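Local coordinates for protein TRAP-type C4-dicarboxylate:H+ symport system substrate-binding component DctP (Shewanella oneidensis, PDB 4MX6) that binds succinate in the periplasm and probably delivers it, as the solute-binding component, to a TRAP-type C4-dicarboxylate:H+ symport system, at residues Glu307-Gln310 with Trp311-Val314; Asp313-Lys316 with Pro317-Ser320; Val205-Leu208 with Leu209-Arg212. All blocks are in the same frame, centred on the assembly; numbering follows the deposited sequence.

How the contacts relate
Contacts 1 and 2 follow one another along helix 305-326, share Asp313 and Val314, and have centres 10 Å apart; contact 3 lies on the short helix 205-210, its centre 28 and 29 Å from theirs. All three are partly buried, with one flank turned into the protein and the other to its surface. Contact 1 is regular helix with a Gln-Asp side-chain bond on its outer flank. Contact 2 is the proline kink of the same helix, where a lysine lies over an indole. Contact 3 closes a helix C-terminus with a threonine hydroxyl, and alone has a side chain beside the succinate site, Val205.

Contact 1 of 3, residues Glu307-Gln310 with Trp311-Val314; sequences ERQQ and WVDV
Four consecutive i to i+4 backbone hydrogen bonds, from Trp311 N to Glu307 O through Val314 N to Gln310 O, are all close to straight at the hydrogen, with every N-H...O angle above 160°. They mark a regular stretch of alpha-helix near the start of helix 305-326, with Val312 N to Arg308 O and Asp313 N to Gln309 O both at 2.9 Å. One i to i+4 side-chain bond reinforces this ladder on the exposed flank: Gln309 NE2 gives a hydrogen to Asp313 OD1 at 2.8 Å. The oxygen lies almost in the amide plane of Gln309, yet the nitrogen reaches it from above the carboxylate plane, and the two flat groups are 50° apart. A bend in the glutamine chain (chi2 65°) turns the amide toward the next turn of the helix.

Beside this bridge, Arg308 is stretched from CG to NE and crosses Val312 at a slant, its NH1 3.5 Å from Val312 CG2. The same methyl, Val312 CG2, lies 3.3 Å from Arg308 O, touching both the arginine's backbone and its guanidinium end. Arg308 and Val312 both also touch Phe119.

Trp311 belongs to the buried flank. Its indole leads away from the preceding turn to meet the ring of Phe161, and NE1 makes weak hydrogen bonds to the carbonyls of Leu167 and Lys168. Glu307 and Gln310 likewise turn their polar ends outward from this stretch: Glu307 OE1 accepts from Ser304 N and forms a salt bridge with Lys168, while Gln310 OE1 accepts from Gln169. The indole still brushes the turn below it, where Glu307 O lies at the ring edge, 3.5 Å from Trp311 CD1.

Contact 2 of 3, residues Asp313-Lys316 with Pro317-Ser320; sequences DVMK and PVWS
Lys316 lays its aliphatic chain over one face of the Trp319 indole, three residues further on. Lys316 CD sits almost exactly above the Trp319 six-membered ring, 3.9 Å from its centroid and 5° off the normal, a CH-pi contact. Lys316 CE continues across the same face to within 3.7 Å of Trp319 CH2. The two side chains run alongside each other in the same direction, and a bend at chi2 (-73°) folds the lysine onto the ring. A further bend at chi4 lifts the ammonium group off the face: Lys316 NZ is 5.2 Å from the centroid of the Trp319 six-membered ring, a long cation-pi approach that is at most weakly attractive. Other parts of the indole are held by the surrounding fold, since Trp319 NE1 donates to Pro118 O and the ring touches Leu120 as well as Ile331 and Val335 of helix 328-337.

The backbone under this pair is irregular. Pro317 has no N-H to give, and its CD lies 3.6 Å from Asp313 O, where a regular turn would bring a donor. Val318 N turns instead to the carbonyl three residues back, meeting Met315 O at 2.9 Å from well above the carbonyl plane. Lys316 O receives two bonds, both weak, from Trp319 N and Ser320 N. On the inner flank Met315 SD is 4.4 Å from Val318 CG2, and these residues pack respectively on Gln189 and Val185 of helix 184-191. The missing i to i+4 bonds around Pro317, with the shorter i to i+3 bond beyond it, are the signature of a proline kink within a long alpha-helix, here helix 305-326.

Contact 3 of 3, residues Val205-Leu208 with Leu209-Arg212; sequences VFTL and LQTR
Val205 and Leu209 form the close-packed flank, lying side by side and pointing the same way with Val205 CG1 4.0 Å from Leu209 CD1. Below them Leu209 N donates to Val205 O at 3.0 Å. Both side chains rest on Gln217 of strand 217-219; Val205 also touches Phe229 and comes within about 3 Å of the side chain of Arg179, a succinate-binding residue, while Leu209 reaches Ile214 and Gln233. Cutting Leu209 back to an alanine is likely to leave a gap over Gln217 and Ile214 and take from Val205 CG1 its neighbour one turn on.

The helix ends here in a Schellman motif, in which Arg212 takes a positive phi (64°) and its N bonds back to Leu209 O. Thr211 adds a second grip on this last turn. Thr207 O accepts from both Thr211 N and Thr211 OG1, the hydroxyl at 2.8 Å, and the two donors arrive from opposite faces of the carbonyl plane. With chi1 at 62°, OG1 stands between the backbone N and the carbonyl carbon of Thr211, folded back over the turn.

The outer flank is more exposed and partly made with water. Phe206 and the extended Gln210 cross at a slant, with Phe206 CE2 3.9 Å from Gln210 CD and ring and amide planes 57° apart. One water lies in plane at the phenyl edge; it donates to Gln210 OE1 at 2.9 Å and is hydrogen-bonded to Thr207 OG1 at 2.8 Å, joining two polar groups on successive turns. The methyls Thr207 CG2 and Thr211 CG2 approach only to 4.2 Å.

Contact 1 of 3, residues Glu307-Gln310 with Trp311-Val314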
loop_
_atom_site.group_PDB
_atom_site.type_symbol
_atom_site.label_atom_id
_atom_site.label_comp_id
_atom_site.label_asym_id
_atom_site.label_seq_id
_atom_site.Cartn_x
_atom_site.Cartn_y
_atom_site.Cartn_z
ATOM N N GLU A 307 -17.481 12.486 15.062
ATOM C CA GLU A 307 -16.880 11.182 15.263
ATOM C C GLU A 307 -15.528 11.118 14.565
ATOM O O GLU A 307 -14.548 10.662 15.142
ATOM C CB GLU A 307 -17.811 10.080 14.759
ATOM C CG GLU A 307 -18.948 9.828 15.727
ATOM C CD GLU A 307 -20.084 8.986 15.166
ATOM O OE1 GLU A 307 -20.192 8.806 13.935
ATOM O OE2 GLU A 307 -20.898 8.520 15.988
ATOM N N ARG A 308 -15.462 11.571 13.316
ATOM C CA ARG A 308 -14.182 11.584 12.614
ATOM C C ARG A 308 -13.164 12.420 13.390
ATOM O O ARG A 308 -12.008 12.015 13.537
ATOM C CB ARG A 308 -14.321 12.118 11.184
ATOM C CG ARG A 308 -12.984 12.108 10.406
ATOM C CD ARG A 308 -13.037 12.893 9.093
ATOM N NE ARG A 308 -11.838 12.683 8.262
ATOM C CZ ARG A 308 -10.733 13.422 8.285
ATOM N NH1 ARG A 308 -10.625 14.469 9.095
ATOM N NH2 ARG A 308 -9.724 13.115 7.477
ATOM N N GLN A 309 -13.577 13.580 13.877
ATOM C CA GLN A 309 -12.634 14.464 14.558
ATOM C C GLN A 309 -12.089 13.816 15.832
ATOM O O GLN A 309 -10.928 14.022 16.184
ATOM C CB GLN A 309 -13.257 15.827 14.868
ATOM C CG GLN A 309 -12.223 16.865 15.298
ATOM C CD GLN A 309 -11.234 17.200 14.194
ATOM O OE1 GLN A 309 -11.621 17.444 13.055
ATOM N NE2 GLN A 309 -9.954 17.187 14.524
ATOM N N GLN A 310 -12.903 13.012 16.514
ATOM C CA GLN A 310 -12.406 12.323 17.702
ATOM C C GLN A 310 -11.266 11.377 17.320
ATOM O O GLN A 310 -10.249 11.290 18.007
ATOM C CB GLN A 310 -13.533 11.557 18.402
ATOM C CG GLN A 310 -14.535 12.478 19.079
ATOM C CD GLN A 310 -15.681 11.791 19.806
ATOM O OE1 GLN A 310 -16.053 10.660 19.535
ATOM N NE2 GLN A 310 -16.274 12.518 20.721
ATOM N N TRP A 311 -11.438 10.661 16.215
ATOM C CA TRP A 311 -10.372 9.791 15.717
ATOM C C TRP A 311 -9.123 10.582 15.302
ATOM O O TRP A 311 -7.995 10.184 15.590
ATOM C CB TRP A 311 -10.890 8.969 14.539
ATOM C CG TRP A 311 -11.673 7.725 14.885
ATOM C CD1 TRP A 311 -13.024 7.563 14.877
ATOM C CD2 TRP A 311 -11.115 6.470 15.271
ATOM N NE1 TRP A 311 -13.338 6.275 15.224
ATOM C CE2 TRP A 311 -12.181 5.578 15.461
ATOM C CE3 TRP A 311 -9.809 6.011 15.443
ATOM C CZ2 TRP A 311 -11.975 4.247 15.848
ATOM C CZ3 TRP A 311 -9.604 4.692 15.820
ATOM C CH2 TRP A 311 -10.676 3.829 16.001
ATOM N N VAL A 312 -9.321 11.687 14.600
ATOM C CA VAL A 312 -8.185 12.511 14.198
ATOM C C VAL A 312 -7.387 12.949 15.423
ATOM O O VAL A 312 -6.153 12.838 15.460
ATOM C CB VAL A 312 -8.646 13.748 13.409
ATOM C CG1 VAL A 312 -7.483 14.697 13.132
ATOM C CG2 VAL A 312 -9.303 13.318 12.116
ATOM N N ASP A 313 -8.094 13.458 16.424
ATOM C CA ASP A 313 -7.442 14.040 17.589
ATOM C C ASP A 313 -6.611 13.029 18.372
ATOM O O ASP A 313 -5.502 13.335 18.803
ATOM C CB ASP A 313 -8.487 14.674 18.519
ATOM C CG ASP A 313 -9.109 15.936 17.941
ATOM O OD1 ASP A 313 -8.606 16.459 16.926
ATOM O OD2 ASP A 313 -10.105 16.419 18.521
ATOM N N VAL A 314 -7.155 11.831 18.571
ATOM C CA VAL A 314 -6.461 10.811 19.341
ATOM C C VAL A 314 -5.237 10.253 18.593
ATOM O O VAL A 314 -4.333 9.682 19.209
ATOM C CB VAL A 314 -7.437 9.672 19.727
ATOM C CG1 VAL A 314 -7.716 8.756 18.553
ATOM C CG2 VAL A 314 -6.898 8.874 20.873
#

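Contact 2 of 3, residues Asp313-Lys316 with Pro317-Ser320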
loop_
_atom_site.group_PDB
_atom_site.type_symbol
_atom_site.label_atom_id
_atom_site.label_comp_id
_atom_site.label_asym_id
_atom_site.label_seq_id
_atom_site.Cartn_x
_atom_site.Cartn_y
_atom_site.Cartn_z
ATOM N N ASP A 313 -8.094 13.458 16.424
ATOM C CA ASP A 313 -7.442 14.040 17.589
ATOM C C ASP A 313 -6.611 13.029 18.372
ATOM O O ASP A 313 -5.502 13.335 18.803
ATOM C CB ASP A 313 -8.487 14.674 18.519
ATOM C CG ASP A 313 -9.109 15.936 17.941
ATOM O OD1 ASP A 313 -8.606 16.459 16.926
ATOM O OD2 ASP A 313 -10.105 16.419 18.521
ATOM N N VAL A 314 -7.155 11.831 18.571
ATOM C CA VAL A 314 -6.461 10.811 19.341
ATOM C C VAL A 314 -5.237 10.253 18.593
ATOM O O VAL A 314 -4.333 9.682 19.209
ATOM C CB VAL A 314 -7.437 9.672 19.727
ATOM C CG1 VAL A 314 -7.716 8.756 18.553
ATOM C CG2 VAL A 314 -6.898 8.874 20.873
ATOM N N MET A 315 -5.192 10.436 17.275
ATOM C CA MET A 315 -4.096 9.924 16.454
ATOM C C MET A 315 -2.938 10.909 16.287
ATOM O O MET A 315 -1.854 10.506 15.902
ATOM C CB MET A 315 -4.608 9.491 15.078
ATOM C CG MET A 315 -5.478 8.267 15.120
ATOM S SD MET A 315 -4.608 6.843 15.779
ATOM C CE MET A 315 -5.908 5.609 15.657
ATOM N N LYS A 316 -3.159 12.190 16.571
ATOM C CA LYS A 316 -2.112 13.196 16.391
ATOM C C LYS A 316 -0.836 12.885 17.174
ATOM O O LYS A 316 0.250 13.139 16.670
ATOM C CB LYS A 316 -2.639 14.595 16.701
ATOM C CG LYS A 316 -3.539 15.174 15.624
ATOM C CD LYS A 316 -2.739 15.590 14.402
ATOM C CE LYS A 316 -3.616 16.234 13.337
ATOM N NZ LYS A 316 -4.296 17.468 13.810
ATOM N N PRO A 317 -0.942 12.304 18.388
ATOM C CA PRO A 317 0.310 11.966 19.080
ATOM C C PRO A 317 1.206 10.968 18.331
ATOM O O PRO A 317 2.410 10.913 18.609
ATOM C CB PRO A 317 -0.166 11.402 20.424
ATOM C CG PRO A 317 -1.453 12.094 20.662
ATOM C CD PRO A 317 -2.104 12.139 19.278
ATOM N N VAL A 318 0.656 10.196 17.400
ATOM C CA VAL A 318 1.489 9.307 16.588
ATOM C C VAL A 318 2.427 10.148 15.726
ATOM O O VAL A 318 3.594 9.806 15.542
ATOM C CB VAL A 318 0.618 8.389 15.705
ATOM C CG1 VAL A 318 1.490 7.542 14.788
ATOM C CG2 VAL A 318 -0.287 7.514 16.573
ATOM N N TRP A 319 1.925 11.257 15.199
ATOM C CA TRP A 319 2.792 12.143 14.432
ATOM C C TRP A 319 3.912 12.670 15.322
ATOM O O TRP A 319 5.063 12.753 14.904
ATOM C CB TRP A 319 2.021 13.320 13.866
ATOM C CG TRP A 319 0.806 13.056 13.020
ATOM C CD1 TRP A 319 0.042 11.917 12.928
ATOM C CD2 TRP A 319 0.180 14.024 12.170
ATOM N NE1 TRP A 319 -1.014 12.139 12.072
ATOM C CE2 TRP A 319 -0.946 13.415 11.593
ATOM C CE3 TRP A 319 0.464 15.360 11.854
ATOM C CZ2 TRP A 319 -1.788 14.089 10.719
ATOM C CZ3 TRP A 319 -0.365 16.022 10.970
ATOM C CH2 TRP A 319 -1.480 15.390 10.421
ATOM N N SER A 320 3.575 13.034 16.556
ATOM C CA SER A 320 4.575 13.556 17.487
ATOM C C SER A 320 5.647 12.517 17.804
ATOM O O SER A 320 6.828 12.845 17.930
ATOM C CB SER A 320 3.893 14.044 18.759
ATOM O OG SER A 320 2.975 15.057 18.411
#

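Contact 3 of 3, residues Val205-Leu208 with Leu209-Arg212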
loop_
_atom_site.group_PDB
_atom_site.type_symbol
_atom_site.label_atom_id
_atom_site.label_comp_id
_atom_site.label_asym_id
_atom_site.label_seq_id
_atom_site.Cartn_x
_atom_site.Cartn_y
_atom_site.Cartn_z
ATOM N N VAL A 205 -3.857 -12.733 6.229
ATOM C CA VAL A 205 -4.878 -11.917 6.869
ATOM C C VAL A 205 -6.254 -12.576 6.865
ATOM O O VAL A 205 -6.926 -12.603 7.893
ATOM C CB VAL A 205 -4.944 -10.508 6.266
ATOM C CG1 VAL A 205 -6.053 -9.709 6.907
ATOM C CG2 VAL A 205 -3.610 -9.803 6.480
ATOM N N PHE A 206 -6.688 -13.121 5.735
ATOM C CA PHE A 206 -7.999 -13.741 5.691
ATOM C C PHE A 206 -8.135 -14.823 6.771
ATOM O O PHE A 206 -9.120 -14.861 7.506
ATOM C CB PHE A 206 -8.331 -14.339 4.320
ATOM C CG PHE A 206 -9.637 -15.072 4.316
ATOM C CD1 PHE A 206 -10.826 -14.396 4.077
ATOM C CD2 PHE A 206 -9.695 -16.418 4.617
ATOM C CE1 PHE A 206 -12.041 -15.054 4.120
ATOM C CE2 PHE A 206 -10.910 -17.080 4.661
ATOM C CZ PHE A 206 -12.082 -16.398 4.408
ATOM N N THR A 207 -7.149 -15.702 6.859
ATOM C CA THR A 207 -7.215 -16.806 7.807
ATOM C C THR A 207 -7.178 -16.301 9.251
ATOM O O THR A 207 -7.873 -16.847 10.108
ATOM C CB THR A 207 -6.080 -17.816 7.547
ATOM O OG1 THR A 207 -6.177 -18.308 6.204
ATOM C CG2 THR A 207 -6.150 -18.989 8.516
ATOM N N LEU A 208 -6.381 -15.270 9.523
ATOM C CA LEU A 208 -6.351 -14.696 10.858
ATOM C C LEU A 208 -7.712 -14.136 11.255
ATOM O O LEU A 208 -8.141 -14.306 12.398
ATOM C CB LEU A 208 -5.279 -13.610 10.938
ATOM C CG LEU A 208 -3.830 -14.099 10.828
ATOM C CD1 LEU A 208 -2.888 -12.927 10.567
ATOM C CD2 LEU A 208 -3.405 -14.867 12.083
ATOM N N LEU A 209 -8.383 -13.461 10.326
ATOM C CA LEU A 209 -9.717 -12.923 10.590
ATOM C C LEU A 209 -10.722 -14.062 10.769
ATOM O O LEU A 209 -11.546 -14.058 11.696
ATOM C CB LEU A 209 -10.195 -12.040 9.441
ATOM C CG LEU A 209 -9.421 -10.756 9.163
ATOM C CD1 LEU A 209 -9.873 -10.193 7.832
ATOM C CD2 LEU A 209 -9.601 -9.730 10.267
ATOM N N GLN A 210 -10.675 -15.020 9.850
ATOM C CA GLN A 210 -11.623 -16.137 9.848
ATOM C C GLN A 210 -11.617 -16.867 11.190
ATOM O O GLN A 210 -12.664 -17.208 11.745
ATOM C CB GLN A 210 -11.262 -17.110 8.726
ATOM C CG GLN A 210 -12.139 -18.342 8.649
ATOM C CD GLN A 210 -11.571 -19.374 7.723
ATOM O OE1 GLN A 210 -10.357 -19.593 7.676
ATOM N NE2 GLN A 210 -12.439 -20.016 6.964
ATOM N N THR A 211 -10.418 -17.122 11.689
ATOM C CA THR A 211 -10.219 -17.902 12.901
ATOM C C THR A 211 -10.267 -17.071 14.176
ATOM O O THR A 211 -10.134 -17.617 15.264
ATOM C CB THR A 211 -8.873 -18.661 12.871
ATOM O OG1 THR A 211 -7.788 -17.724 12.802
ATOM C CG2 THR A 211 -8.808 -19.625 11.696
ATOM N N ARG A 212 -10.451 -15.761 14.040
ATOM C CA ARG A 212 -10.513 -14.852 15.186
ATOM C C ARG A 212 -9.203 -14.801 15.959
ATOM O O ARG A 212 -9.176 -14.393 17.113
ATOM C CB ARG A 212 -11.718 -15.158 16.102
ATOM C CG ARG A 212 -13.057 -14.929 15.396
ATOM C CD ARG A 212 -14.246 -15.390 16.222
ATOM N NE ARG A 212 -14.295 -14.742 17.533
ATOM C CZ ARG A 212 -14.868 -13.567 17.775
ATOM N NH1 ARG A 212 -15.476 -12.894 16.809
ATOM N NH2 ARG A 212 -14.853 -13.078 19.006
HETATM O O HOH W 1 -8.464 -19.759 5.539
#